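Local coordinates for probable ss-1,3-N-acetylglucosaminyltransferase (Staphylococcus aureus subsp. aureus N315, PDB 6H21), which belongs to the GT-A glycosyltransferases of family 2, holds uridine-diphosphate-N-acetylglucosamine and manganese in this model, and carries a helical linker domain, at residues Gln45-Thr50 with Ala119-Tyr124; Glu299-Phe304 with Asn333-Val338; Asp199-Ile204 with Ile248-Lys253. All blocks are in the same frame, centred on the assembly; numbering follows the deposited sequence.

Overall arrangement
The three contacts follow the chain from the GT-A domain into the helical part in the order contact 1, contact 3, contact 2. Contact 3 lies nearest the middle, about 9 Å from the chain's centre; its residue D199 reaches bound uridine-diphosphate-N-acetylglucosamine, while its second helix belongs to the TarS-type linker. Contacts 1 and 2 sit on opposite sides of that centre, their own centres about 48 Å apart. Contact 1 joins a loop to a helix within the transferase domain, about 30 Å from contact 3 between centres. Contact 2, about 22 Å from contact 3 in the same measure, packs two linker helices beside the neighbouring subunits and a manganese ion.

Contact 1: residues Gln45-Thr50 with Ala119-Tyr124; sequences QTMKST and ALEDLY
Where helix 119-129 of the GT-A domain begins, the loop between helix 35-43 and strand 52-58 lies against its first turn, with Q45 and M47 meeting L120 and E121. The N-H groups of this turn have no helical carbonyl a full turn back, and an amide side chain suits the gap. Q45 OE1 accepts from L120 N at 3.0 Å in an almost straight bond (176°), the donor tilted 31° from the carbonyl plane. Water 1 donates a hydrogen bond to Q45 OE1 at 2.7 Å and accepts from E121 N at 2.9 Å and from M47 N. The other half of the amide, NE2, bonds to the carbonyls of S41 and H116, which fixes its rotation. Beside this polar patch M47 runs out with CG anti to the backbone N (chi1 177°), then bends at its thioether so that CE lies 3.9 Å from Y124 CB and 3.6 Å from L120 O. E121 OE1 passes 3.7 Å from M47 CB and accepts from water 2, which also accepts a hydrogen bond from K48 N. With two donors gripping OE1 and two carbonyls holding NE2, the glutamine amide ties the loop to the helix start, while the unbranched, flexible methionine fills the apolar side.

Contact 2: residues Glu299-Phe304 with Asn333-Val338; sequences EWLNNF and NDLLAV
L301 carries the apolar half of this contact, its two methyl branches parted over the start of helix 335-344. CD2 lies against the backbone at L335 N, 3.6 Å away, and 3.9 Å from L335 CB, while CD1 meets V338 CG2 tip to tip at 4.2 Å. CG is anti to the backbone N (chi1 175°), which carries the branched end across to the other segment, and a leucine fork can serve both neighbours at once. At the more open margin N333 lies across L301, its OD1 3.4 Å from L301 CG, and turns its other amide atom to the next residue of the helix: N333 ND2 gives a weak hydrogen bond to N302 OD1 at 3.2 Å. The bond is bent, and the two amide planes stand 42° apart.

The chain bend behind these groups is a Schellman motif that ends helix 324-332. N333 adopts positive phi there, a conformation that asparagine accepts more readily than most residues with side chains. D334 follows at once as N-cap of helix 335-344. Its OD1 receives A337 N at 3.0 Å, from 43° out of the carboxylate plane, so the short acidic side chain serves an N-H of the first turn, while the D334 carbonyl accepts from V338 N.

Farther out, helix 294-308 turns W300 and F304 to F245, the first edge-to-face and the second stacked, while V338 also packs on A329 and I330 of helix 324-332. The D334 side chain also comes within about 3 Å of a manganese ion, and D334 and A337 pack on L336 of the third subunit.

Contact 3: residues Asp199-Ile204 with Ile248-Lys253; sequences DQLFTI and INEIYK. With UD1 (uridine-diphosphate-N-acetylglucosamine), chain X.
L201 and I251 are brought together by different first torsions: L201 holds CG anti to its backbone N (chi1 174°), whereas I251 holds CG1 anti to its carbonyl carbon (chi1 -74°). The two methyls of L201 therefore lie over the backbone of the partner helix, with CD1 3.8 Å from I251 N and 3.9 Å from I251 CG1. The second branch, CD2, rests 3.6 Å from E250 CB; of the glutamate side chain, CB makes the contact and the carboxylate turns from the partner helix, while L201 CD1 also lies near the E250 carbonyl. I251 in turn extends its long arm alongside helix 198-207 until CD1 lies 4.0 Å from Q200 CB. One turn on, I204 brings CG2 to 4.0 Å from I251 O.

Here helix 198-207, which supplies D199 to the uridine-diphosphate-N-acetylglucosamine pocket, runs side by side with helix 242-256 of the linker. The two short segments point the same way within 8°, their axes 9.3 Å apart, and leucine and isoleucine fill the space between them.

Beyond the seam, Q200 bonds through OE1 to the hydroxyl of Y274 on helix 264-281, a helix whose Y274 also packs on I251. From another side of the same turn as Q200, D199 OD2 accepts a hydrogen bond from O6' of the ligand at 2.6 Å and forms a salt bridge with R94, which itself bonds to the ligand.

Contact 1: residues Gln45-Thr50 with Ala119-Tyr124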
loop_
_atom_site.group_PDB
_atom_site.type_symbol
_atom_site.label_atom_id
_atom_site.label_comp_id
_atom_site.label_asym_id
_atom_site.label_seq_id
_atom_site.Cartn_x
_atom_site.Cartn_y
_atom_site.Cartn_z
ATOM N N GLN C 45 -41.583 25.133 -30.346
ATOM C CA GLN C 45 -41.813 23.695 -30.140
ATOM C C GLN C 45 -42.892 23.189 -31.107
ATOM O O GLN C 45 -43.772 23.938 -31.516
ATOM C CB GLN C 45 -42.230 23.423 -28.692
ATOM C CG GLN C 45 -41.090 23.562 -27.698
ATOM C CD GLN C 45 -40.014 22.533 -27.947
ATOM O OE1 GLN C 45 -40.269 21.330 -27.915
ATOM N NE2 GLN C 45 -38.807 23.006 -28.214
ATOM N N THR C 46 -42.843 21.893 -31.434
ATOM C CA THR C 46 -43.905 21.259 -32.209
ATOM C C THR C 46 -45.176 21.099 -31.373
ATOM O O THR C 46 -46.258 21.053 -31.932
ATOM C CB THR C 46 -43.480 19.895 -32.750
ATOM O OG1 THR C 46 -43.090 19.089 -31.637
ATOM C CG2 THR C 46 -42.364 20.033 -33.758
ATOM N N MET C 47 -45.034 21.008 -30.045
ATOM C CA MET C 47 -46.185 20.978 -29.153
ATOM C C MET C 47 -47.006 22.258 -29.346
ATOM O O MET C 47 -46.451 23.343 -29.500
ATOM C CB MET C 47 -45.788 20.873 -27.680
ATOM C CG MET C 47 -46.977 20.925 -26.733
ATOM S SD MET C 47 -46.537 20.526 -25.020
ATOM C CE MET C 47 -46.302 18.757 -25.156
ATOM N N LYS C 48 -48.331 22.086 -29.282
ATOM C CA LYS C 48 -49.325 23.150 -29.372
ATOM C C LYS C 48 -49.004 24.209 -28.308
ATOM O O LYS C 48 -48.755 23.902 -27.141
ATOM C CB LYS C 48 -50.716 22.527 -29.197
ATOM C CG LYS C 48 -51.902 23.347 -29.675
ATOM C CD LYS C 48 -53.157 22.517 -29.895
ATOM N N SER C 49 -48.999 25.465 -28.733
ATOM C CA SER C 49 -48.540 26.567 -27.916
ATOM C C SER C 49 -49.382 26.677 -26.634
ATOM O O SER C 49 -48.866 27.025 -25.569
ATOM C CB SER C 49 -48.567 27.841 -28.719
ATOM O OG SER C 49 -48.101 28.917 -27.930
ATOM N N THR C 50 -50.684 26.373 -26.748
ATOM C CA THR C 50 -51.620 26.458 -25.634
ATOM C C THR C 50 -51.381 25.321 -24.621
ATOM O O THR C 50 -51.859 25.404 -23.481
ATOM C CB THR C 50 -53.067 26.456 -26.150
ATOM O OG1 THR C 50 -53.319 25.208 -26.798
ATOM C CG2 THR C 50 -53.346 27.578 -27.124
ATOM N N ALA C 119 -38.801 18.348 -28.633
ATOM C CA ALA C 119 -38.515 17.936 -27.257
ATOM C C ALA C 119 -39.797 17.746 -26.447
ATOM O O ALA C 119 -40.030 16.663 -25.934
ATOM C CB ALA C 119 -37.592 18.923 -26.575
ATOM N N LEU C 120 -40.604 18.802 -26.298
ATOM C CA LEU C 120 -41.712 18.741 -25.343
ATOM C C LEU C 120 -42.751 17.715 -25.813
ATOM O O LEU C 120 -43.236 16.932 -25.010
ATOM C CB LEU C 120 -42.339 20.128 -25.161
ATOM C CG LEU C 120 -41.466 21.205 -24.511
ATOM C CD1 LEU C 120 -42.324 22.388 -24.092
ATOM C CD2 LEU C 120 -40.691 20.664 -23.314
ATOM N N GLU C 121 -43.060 17.717 -27.116
ATOM C CA GLU C 121 -44.118 16.859 -27.693
ATOM C C GLU C 121 -43.725 15.379 -27.561
ATOM O O GLU C 121 -44.501 14.588 -27.041
ATOM C CB GLU C 121 -44.403 17.251 -29.147
ATOM C CG GLU C 121 -45.486 16.409 -29.824
ATOM C CD GLU C 121 -46.945 16.749 -29.526
ATOM O OE1 GLU C 121 -47.216 17.573 -28.603
ATOM O OE2 GLU C 121 -47.830 16.205 -30.238
ATOM N N ASP C 122 -42.519 15.024 -28.008
ATOM C CA ASP C 122 -42.072 13.630 -28.031
ATOM C C ASP C 122 -41.892 13.074 -26.613
ATOM O O ASP C 122 -42.305 11.949 -26.355
ATOM C CB ASP C 122 -40.756 13.473 -28.780
ATOM C CG ASP C 122 -40.916 13.511 -30.285
ATOM O OD1 ASP C 122 -42.022 13.929 -30.764
ATOM O OD2 ASP C 122 -39.933 13.117 -30.964
ATOM N N LEU C 123 -41.270 13.852 -25.718
ATOM C CA LEU C 123 -41.034 13.386 -24.345
ATOM C C LEU C 123 -42.373 13.250 -23.607
ATOM O O LEU C 123 -42.596 12.252 -22.937
ATOM C CB LEU C 123 -40.085 14.338 -23.609
ATOM C CG LEU C 123 -38.602 13.975 -23.689
ATOM C CD1 LEU C 123 -38.178 13.636 -25.101
ATOM C CD2 LEU C 123 -37.736 15.096 -23.128
ATOM N N TYR C 124 -43.245 14.253 -23.740
ATOM C CA TYR C 124 -44.559 14.213 -23.103
ATOM C C TYR C 124 -45.368 13.015 -23.621
ATOM O O TYR C 124 -45.960 12.298 -22.828
ATOM C CB TYR C 124 -45.384 15.486 -23.323
ATOM C CG TYR C 124 -46.786 15.365 -22.769
ATOM C CD1 TYR C 124 -47.059 15.629 -21.437
ATOM C CD2 TYR C 124 -47.837 14.925 -23.563
ATOM C CE1 TYR C 124 -48.335 15.476 -20.911
ATOM C CE2 TYR C 124 -49.119 14.773 -23.055
ATOM C CZ TYR C 124 -49.370 15.044 -21.721
ATOM O OH TYR C 124 -50.632 14.895 -21.199
HETATM O O HOH W 1 -42.264 19.839 -28.988
HETATM O O HOH W 2 -49.492 19.464 -28.862
#

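Contact 2: residues Glu299-Phe304 with Asn333-Val338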
loop_
_atom_site.group_PDB
_atom_site.type_symbol
_atom_site.label_atom_id
_atom_site.label_comp_id
_atom_site.label_asym_id
_atom_site.label_seq_id
_atom_site.Cartn_x
_atom_site.Cartn_y
_atom_site.Cartn_z
ATOM N N GLU C 299 -8.704 17.860 6.026
ATOM C CA GLU C 299 -10.064 18.344 6.294
ATOM C C GLU C 299 -11.035 17.727 5.274
ATOM O O GLU C 299 -12.107 17.257 5.655
ATOM C CB GLU C 299 -10.102 19.878 6.320
ATOM C CG GLU C 299 -11.346 20.465 6.988
ATOM N N TRP C 300 -10.671 17.745 3.990
ATOM C CA TRP C 300 -11.481 17.131 2.926
ATOM C C TRP C 300 -11.797 15.655 3.253
ATOM O O TRP C 300 -12.969 15.223 3.231
ATOM C CB TRP C 300 -10.791 17.265 1.561
ATOM C CG TRP C 300 -11.619 16.724 0.438
ATOM C CD1 TRP C 300 -11.576 15.465 -0.080
ATOM C CD2 TRP C 300 -12.655 17.413 -0.284
ATOM N NE1 TRP C 300 -12.490 15.330 -1.086
ATOM C CE2 TRP C 300 -13.167 16.505 -1.236
ATOM C CE3 TRP C 300 -13.206 18.700 -0.211
ATOM C CZ2 TRP C 300 -14.194 16.843 -2.118
ATOM C CZ3 TRP C 300 -14.229 19.026 -1.080
ATOM C CH2 TRP C 300 -14.705 18.111 -2.024
ATOM N N LEU C 301 -10.752 14.882 3.568
ATOM C CA LEU C 301 -10.909 13.467 3.822
ATOM C C LEU C 301 -11.705 13.260 5.111
ATOM O O LEU C 301 -12.452 12.343 5.176
ATOM C CB LEU C 301 -9.545 12.785 3.932
ATOM C CG LEU C 301 -9.576 11.304 4.312
ATOM C CD1 LEU C 301 -10.339 10.473 3.284
ATOM C CD2 LEU C 301 -8.152 10.781 4.461
ATOM N N ASN C 302 -11.473 14.085 6.133
ATOM C CA ASN C 302 -12.272 13.997 7.353
ATOM C C ASN C 302 -13.787 14.104 7.054
ATOM O O ASN C 302 -14.565 13.334 7.595
ATOM C CB ASN C 302 -11.871 15.048 8.381
ATOM C CG ASN C 302 -12.494 14.754 9.726
ATOM O OD1 ASN C 302 -12.176 13.735 10.348
ATOM N ND2 ASN C 302 -13.401 15.612 10.162
ATOM N N ASN C 303 -14.193 15.044 6.196
ATOM C CA ASN C 303 -15.601 15.220 5.832
ATOM C C ASN C 303 -16.094 14.017 5.025
ATOM O O ASN C 303 -17.207 13.551 5.241
ATOM C CB ASN C 303 -15.829 16.507 5.037
ATOM C CG ASN C 303 -15.772 17.739 5.913
ATOM O OD1 ASN C 303 -16.302 17.723 7.020
ATOM N ND2 ASN C 303 -15.132 18.797 5.443
ATOM N N PHE C 304 -15.263 13.546 4.085
ATOM C CA PHE C 304 -15.600 12.418 3.217
ATOM C C PHE C 304 -15.824 11.192 4.106
ATOM O O PHE C 304 -16.819 10.494 3.956
ATOM C CB PHE C 304 -14.485 12.159 2.191
ATOM C CG PHE C 304 -14.851 11.342 0.979
ATOM C CD1 PHE C 304 -15.975 10.540 0.953
ATOM C CD2 PHE C 304 -14.026 11.338 -0.146
ATOM C CE1 PHE C 304 -16.289 9.788 -0.167
ATOM C CE2 PHE C 304 -14.348 10.594 -1.268
ATOM C CZ PHE C 304 -15.492 9.834 -1.277
ATOM N N ASN C 333 -10.245 6.867 7.302
ATOM C CA ASN C 333 -9.793 8.274 7.417
ATOM C C ASN C 333 -8.254 8.293 7.387
ATOM O O ASN C 333 -7.622 8.928 8.198
ATOM C CB ASN C 333 -10.402 8.954 8.660
ATOM C CG ASN C 333 -10.307 10.469 8.664
ATOM O OD1 ASN C 333 -10.178 11.114 7.618
ATOM N ND2 ASN C 333 -10.420 11.056 9.845
ATOM N N ASP C 334 -7.666 7.586 6.411
ATOM C CA ASP C 334 -6.229 7.317 6.345
ATOM C C ASP C 334 -5.671 7.872 5.032
ATOM O O ASP C 334 -5.784 7.237 3.990
ATOM C CB ASP C 334 -5.964 5.816 6.469
ATOM C CG ASP C 334 -4.508 5.421 6.703
ATOM O OD1 ASP C 334 -3.602 5.895 5.977
ATOM O OD2 ASP C 334 -4.308 4.536 7.541
ATOM N N LEU C 335 -5.098 9.079 5.096
ATOM C CA LEU C 335 -4.713 9.788 3.912
ATOM C C LEU C 335 -3.626 8.999 3.168
ATOM O O LEU C 335 -3.664 8.933 1.956
ATOM C CB LEU C 335 -4.249 11.202 4.274
ATOM C CG LEU C 335 -3.736 12.025 3.091
ATOM C CD1 LEU C 335 -4.822 12.236 2.045
ATOM C CD2 LEU C 335 -3.166 13.365 3.547
ATOM N N LEU C 336 -2.683 8.394 3.905
ATOM C CA LEU C 336 -1.570 7.601 3.273
ATOM C C LEU C 336 -2.154 6.453 2.440
ATOM O O LEU C 336 -1.692 6.164 1.333
ATOM C CB LEU C 336 -0.621 7.062 4.351
ATOM C CG LEU C 336 0.370 8.061 4.956
ATOM C CD1 LEU C 336 1.220 7.414 6.037
ATOM C CD2 LEU C 336 1.277 8.642 3.902
ATOM N N ALA C 337 -3.157 5.795 3.010
ATOM C CA ALA C 337 -3.832 4.669 2.369
ATOM C C ALA C 337 -4.611 5.140 1.136
ATOM O O ALA C 337 -4.616 4.449 0.143
ATOM C CB ALA C 337 -4.714 3.957 3.353
ATOM N N VAL C 338 -5.217 6.336 1.163
ATOM C CA VAL C 338 -5.912 6.833 -0.046
ATOM C C VAL C 338 -4.886 7.127 -1.151
ATOM O O VAL C 338 -5.079 6.745 -2.317
ATOM C CB VAL C 338 -6.830 8.038 0.246
ATOM C CG1 VAL C 338 -7.539 8.508 -1.017
ATOM C CG2 VAL C 338 -7.838 7.718 1.341
#

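Contact 3: residues Asp199-Ile204 with Ile248-Lys253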
loop_
_atom_site.group_PDB
_atom_site.type_symbol
_atom_site.label_atom_id
_atom_site.label_comp_id
_atom_site.label_asym_id
_atom_site.label_seq_id
_atom_site.Cartn_x
_atom_site.Cartn_y
_atom_site.Cartn_z
ATOM N N ASP C 199 -28.541 19.233 -7.426
ATOM C CA ASP C 199 -29.291 18.724 -8.560
ATOM C C ASP C 199 -29.337 17.187 -8.495
ATOM O O ASP C 199 -30.385 16.582 -8.704
ATOM C CB ASP C 199 -28.713 19.261 -9.877
ATOM C CG ASP C 199 -28.936 20.755 -10.076
ATOM O OD1 ASP C 199 -29.352 21.422 -9.110
ATOM O OD2 ASP C 199 -28.714 21.246 -11.211
ATOM N N GLN C 200 -28.204 16.562 -8.163
ATOM C CA GLN C 200 -28.167 15.103 -7.929
ATOM C C GLN C 200 -29.178 14.700 -6.844
ATOM O O GLN C 200 -29.889 13.714 -6.986
ATOM C CB GLN C 200 -26.784 14.661 -7.448
ATOM C CG GLN C 200 -25.692 14.701 -8.494
ATOM C CD GLN C 200 -24.415 14.095 -7.947
ATOM O OE1 GLN C 200 -24.356 12.912 -7.607
ATOM N NE2 GLN C 200 -23.375 14.913 -7.837
ATOM N N LEU C 201 -29.222 15.467 -5.751
ATOM C CA LEU C 201 -30.058 15.147 -4.623
ATOM C C LEU C 201 -31.537 15.215 -5.028
ATOM O O LEU C 201 -32.306 14.340 -4.656
ATOM C CB LEU C 201 -29.767 16.096 -3.459
ATOM C CG LEU C 201 -30.704 15.941 -2.261
ATOM C CD1 LEU C 201 -30.716 14.511 -1.755
ATOM C CD2 LEU C 201 -30.322 16.899 -1.139
ATOM N N PHE C 202 -31.904 16.248 -5.801
ATOM C CA PHE C 202 -33.274 16.409 -6.274
ATOM C C PHE C 202 -33.667 15.207 -7.146
ATOM O O PHE C 202 -34.706 14.622 -6.926
ATOM C CB PHE C 202 -33.448 17.727 -7.029
ATOM C CG PHE C 202 -34.850 17.966 -7.530
ATOM C CD1 PHE C 202 -35.288 17.373 -8.706
ATOM C CD2 PHE C 202 -35.735 18.755 -6.812
ATOM C CE1 PHE C 202 -36.576 17.584 -9.168
ATOM C CE2 PHE C 202 -37.022 18.964 -7.272
ATOM C CZ PHE C 202 -37.447 18.372 -8.444
ATOM N N THR C 203 -32.823 14.838 -8.120
ATOM C CA THR C 203 -33.131 13.726 -9.015
ATOM C C THR C 203 -33.222 12.404 -8.237
ATOM O O THR C 203 -34.149 11.611 -8.476
ATOM C CB THR C 203 -32.131 13.630 -10.171
ATOM O OG1 THR C 203 -32.178 14.848 -10.918
ATOM C CG2 THR C 203 -32.426 12.471 -11.095
ATOM N N ILE C 204 -32.298 12.175 -7.296
ATOM C CA ILE C 204 -32.319 10.976 -6.447
ATOM C C ILE C 204 -33.596 10.940 -5.594
ATOM O O ILE C 204 -34.224 9.883 -5.499
ATOM C CB ILE C 204 -31.054 10.894 -5.565
ATOM C CG1 ILE C 204 -29.787 10.682 -6.400
ATOM C CG2 ILE C 204 -31.219 9.852 -4.457
ATOM C CD1 ILE C 204 -29.414 9.243 -6.654
ATOM N N ILE C 248 -24.120 14.989 -0.041
ATOM C CA ILE C 248 -23.931 13.559 -0.311
ATOM C C ILE C 248 -24.642 12.744 0.780
ATOM O O ILE C 248 -25.307 11.755 0.487
ATOM C CB ILE C 248 -22.437 13.191 -0.424
ATOM C CG1 ILE C 248 -21.705 13.993 -1.504
ATOM C CG2 ILE C 248 -22.263 11.693 -0.624
ATOM C CD1 ILE C 248 -22.290 13.861 -2.876
ATOM N N ASN C 249 -24.502 13.159 2.034
ATOM C CA ASN C 249 -25.192 12.519 3.145
ATOM C C ASN C 249 -26.705 12.419 2.854
ATOM O O ASN C 249 -27.303 11.408 3.119
ATOM C CB ASN C 249 -24.904 13.218 4.478
ATOM C CG ASN C 249 -25.534 12.504 5.652
ATOM O OD1 ASN C 249 -26.378 13.063 6.361
ATOM N ND2 ASN C 249 -25.223 11.231 5.802
ATOM N N GLU C 250 -27.306 13.458 2.276
ATOM C CA GLU C 250 -28.745 13.492 2.016
ATOM C C GLU C 250 -29.122 12.523 0.891
ATOM O O GLU C 250 -30.218 11.972 0.899
ATOM C CB GLU C 250 -29.211 14.924 1.717
ATOM C CG GLU C 250 -29.042 15.875 2.895
ATOM C CD GLU C 250 -29.921 15.599 4.107
ATOM O OE1 GLU C 250 -31.090 15.192 3.913
ATOM O OE2 GLU C 250 -29.439 15.801 5.262
ATOM N N ILE C 251 -28.198 12.293 -0.053
ATOM C CA ILE C 251 -28.420 11.331 -1.131
ATOM C C ILE C 251 -28.577 9.924 -0.534
ATOM O O ILE C 251 -29.549 9.212 -0.832
ATOM C CB ILE C 251 -27.303 11.430 -2.181
ATOM C CG1 ILE C 251 -27.486 12.695 -3.030
ATOM C CG2 ILE C 251 -27.220 10.167 -3.030
ATOM C CD1 ILE C 251 -26.261 13.074 -3.814
ATOM N N TYR C 252 -27.627 9.537 0.327
ATOM C CA TYR C 252 -27.668 8.226 0.987
ATOM C C TYR C 252 -28.919 8.076 1.858
ATOM O O TYR C 252 -29.548 7.022 1.817
ATOM C CB TYR C 252 -26.405 8.004 1.811
ATOM C CG TYR C 252 -25.194 7.707 0.978
ATOM C CD1 TYR C 252 -25.116 6.536 0.246
ATOM C CD2 TYR C 252 -24.134 8.593 0.919
ATOM C CE1 TYR C 252 -23.985 6.224 -0.496
ATOM C CE2 TYR C 252 -23.010 8.312 0.169
ATOM C CZ TYR C 252 -22.937 7.120 -0.537
ATOM O OH TYR C 252 -21.825 6.819 -1.246
ATOM N N LYS C 253 -29.283 9.144 2.599
ATOM C CA LYS C 253 -30.485 9.176 3.440
ATOM C C LYS C 253 -31.737 8.934 2.582
ATOM O O LYS C 253 -32.600 8.167 2.988
ATOM C CB LYS C 253 -30.630 10.492 4.214
ATOM C CG LYS C 253 -29.617 10.701 5.340
ATOM C CD LYS C 253 -30.143 11.458 6.542
ATOM C CE LYS C 253 -30.128 12.970 6.400
HETATM C "C1'" UD1 X . -24.081 23.036 -14.312
HETATM C "C2'" UD1 X . -24.453 21.581 -14.611
HETATM C "C3'" UD1 X . -25.938 21.485 -14.958
HETATM C "C4'" UD1 X . -26.766 22.110 -13.838
HETATM C "C5'" UD1 X . -26.263 23.507 -13.462
HETATM C "C6'" UD1 X . -27.009 24.085 -12.256
HETATM C "C7'" UD1 X . -22.666 20.170 -15.562
HETATM C "C8'" UD1 X . -21.970 19.747 -16.828
HETATM N "N2'" UD1 X . -23.646 21.063 -15.709
HETATM O "O1'" UD1 X . -24.354 23.801 -15.491
HETATM O "O3'" UD1 X . -26.308 20.112 -15.156
HETATM O "O4'" UD1 X . -28.125 22.198 -14.270
HETATM O "O5'" UD1 X . -24.845 23.509 -13.201
HETATM O "O6'" UD1 X . -26.997 23.201 -11.138
HETATM O "O7'" UD1 X . -22.356 19.715 -14.473
HETATM N N1 UD1 X . -28.399 30.631 -12.217
HETATM C C2 UD1 X . -29.231 31.194 -11.232
HETATM N N3 UD1 X . -28.743 31.990 -10.287
HETATM C C4 UD1 X . -27.449 32.285 -10.248
HETATM C C5 UD1 X . -26.586 31.749 -11.204
HETATM C C6 UD1 X . -27.079 30.900 -12.198
HETATM O O2 UD1 X . -30.445 30.955 -11.213
HETATM O O4 UD1 X . -27.054 33.053 -9.342
HETATM C C1B UD1 X . -29.025 29.754 -13.206
HETATM C C2B UD1 X . -28.565 29.993 -14.633
HETATM O "O2'" UD1 X . -29.220 31.124 -15.198
HETATM C C3B UD1 X . -28.937 28.675 -15.292
HETATM C C4B UD1 X . -28.789 27.652 -14.167
HETATM O O4B UD1 X . -28.734 28.384 -12.932
HETATM O O3B UD1 X . -30.296 28.702 -15.748
HETATM C C5B UD1 X . -27.521 26.826 -14.288
HETATM O O5B UD1 X . -26.437 27.698 -14.580
HETATM P PA UD1 X . -25.380 27.381 -15.738
HETATM O O1A UD1 X . -24.432 28.537 -15.740
HETATM O O2A UD1 X . -26.049 26.899 -17.023
HETATM O O3A UD1 X . -24.639 26.149 -15.073
HETATM P PB UD1 X . -23.644 25.178 -15.854
HETATM O O1B UD1 X . -22.309 25.262 -15.182
HETATM O O2B UD1 X . -23.711 25.359 -17.364
#